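Local coordinates for protein endoglucanase A (Clostridium longisporum, PDB 6Q1I) that hydrolyses internal beta-1,4-glucosidic bonds in cellulose, lichenan and cereal beta-glucans, through a family 5 catalytic domain, the part of the longer protein in this structure, at residues A[11-14]-A[15-18]. Residues are numbered along the deposited sequence; the frame is centred on the assembly and turned at random. Where two conformers were deposited one is given.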
loop_
_atom_site.group_PDB
_atom_site.type_symbol
_atom_site.label_atom_id
_atom_site.label_comp_id
_atom_site.label_asym_id
_atom_site.label_seq_id
_atom_site.Cartn_x
_atom_site.Cartn_y
_atom_site.Cartn_z
ATOM N N MET A 11 11.355 -1.834 19.702
ATOM C CA MET A 11 10.350 -1.630 18.670
ATOM C C MET A 11 8.978 -1.581 19.327
ATOM O O MET A 11 8.647 -2.446 20.148
ATOM C CB MET A 11 10.389 -2.775 17.656
ATOM C CG MET A 11 11.783 -3.102 17.115
ATOM S SD MET A 11 12.438 -1.851 16.001
ATOM C CE MET A 11 11.563 -2.264 14.505
ATOM N N ARG A 12 8.191 -0.565 18.980
ATOM C CA ARG A 12 6.817 -0.495 19.456
ATOM C C ARG A 12 6.007 -1.655 18.891
ATOM O O ARG A 12 6.310 -2.195 17.824
ATOM C CB ARG A 12 6.168 0.818 19.016
ATOM C CG ARG A 12 6.497 2.022 19.896
ATOM C CD ARG A 12 6.018 3.304 19.259
ATOM N NE ARG A 12 6.793 3.622 18.068
ATOM C CZ ARG A 12 6.596 4.689 17.303
ATOM N NH1 ARG A 12 5.631 5.553 17.590
ATOM N NH2 ARG A 12 7.362 4.890 16.244
ATOM N N SER A 13 4.963 -2.040 19.615
ATOM C CA SER A 13 4.044 -3.032 19.085
ATOM C C SER A 13 3.331 -2.488 17.850
ATOM O O SER A 13 3.176 -1.279 17.663
ATOM C CB SER A 13 2.993 -3.386 20.123
ATOM O OG SER A 13 2.103 -2.304 20.290
ATOM N N ALA A 14 2.870 -3.407 17.006
ATOM C CA ALA A 14 2.151 -2.988 15.813
ATOM C C ALA A 14 0.938 -2.155 16.186
ATOM O O ALA A 14 0.618 -1.177 15.506
ATOM C CB ALA A 14 1.737 -4.212 15.002
ATOM N N SER A 15 0.252 -2.519 17.269
ATOM C CA SER A 15 -0.936 -1.768 17.662
ATOM C C SER A 15 -0.576 -0.338 18.044
ATOM O O SER A 15 -1.315 0.601 17.722
ATOM C CB SER A 15 -1.657 -2.480 18.805
ATOM O OG SER A 15 -2.158 -3.730 18.370
ATOM N N GLU A 16 0.558 -0.143 18.715
ATOM C CA GLU A 16 0.983 1.206 19.075
ATOM C C GLU A 16 1.325 2.023 17.833
ATOM O O GLU A 16 0.962 3.200 17.725
ATOM C CB GLU A 16 2.216 1.133 19.980
ATOM C CG GLU A 16 1.997 0.525 21.368
ATOM C CD GLU A 16 3.310 0.321 22.137
ATOM O OE1 GLU A 16 3.672 1.204 22.940
ATOM O OE2 GLU A 16 3.995 -0.708 21.933
ATOM N N ILE A 17 2.044 1.413 16.892
ATOM C CA ILE A 17 2.484 2.134 15.702
ATOM C C ILE A 17 1.284 2.607 14.890
ATOM O O ILE A 17 1.240 3.754 14.423
ATOM C CB ILE A 17 3.436 1.242 14.882
ATOM C CG1 ILE A 17 4.762 1.064 15.635
ATOM C CG2 ILE A 17 3.663 1.821 13.477
ATOM C CD1 ILE A 17 5.621 -0.085 15.143
ATOM N N VAL A 18 0.285 1.743 14.720
ATOM C CA VAL A 18 -0.862 2.107 13.892
ATOM C C VAL A 18 -1.582 3.325 14.465
ATOM O O VAL A 18 -2.147 4.133 13.713
ATOM C CB VAL A 18 -1.777 0.874 13.724
ATOM C CG1 VAL A 18 -3.103 1.236 13.124
ATOM C CG2 VAL A 18 -1.110 -0.172 12.857
#
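Ser13 and Glu16 form a capping box at the start of helix 14-20. Ser13 is the N-cap residue. Its OG lies between its own backbone N and carbonyl carbon (chi1 71°), which places OG within reach of Glu16 N. Ser13 OG accepts from Glu16 N at 3.1 Å. The Glu16 side chain, given in one of its two deposited conformers, returns the bond. Its CG stands beside its own backbone N, anti to the carbonyl carbon (chi1 -67°), and the chain then runs extended back to the cap. Glu16 OE2 accepts from Ser13 N at 2.8 Å, with an N-H...O angle of 160°. This donor comes in on the anti side of the carboxylate and well out of its plane. Ser13 OG also donates to Glu16 OE2 at 3.0 Å, meeting the anti lone pair of that oxygen. In this conformer one carboxylate oxygen is thus held by two donors, and the serine hydroxyl both gives and accepts. The carboxylate's negative charge at the N-terminus probably also suits the helix dipole. Regular helix bonds follow, from Ile17 N to Ser13 O (3.0 Å) and from Val18 N to Ala14 O (3.0 Å).

Arg12 lies across Ile17. Arg12 CB meets Ile17 CG1 at 3.7 Å, and the same CG1 sits over one face of the guanidinium, toward the rim. Ile17 CD1 reaches back to Arg12 O at 3.5 Å. The guanidinium itself is held by a salt bridge to Asp151 and a hydrogen bond to Tyr109 OH.

This short helix directly precedes strand 23-27, the first of the eight parallel strands of the TIM barrel. Ala14 and Val18 pack on Ile230 of strand 229-234, while Arg12 reaches Tyr109 at the start of strand 109-113.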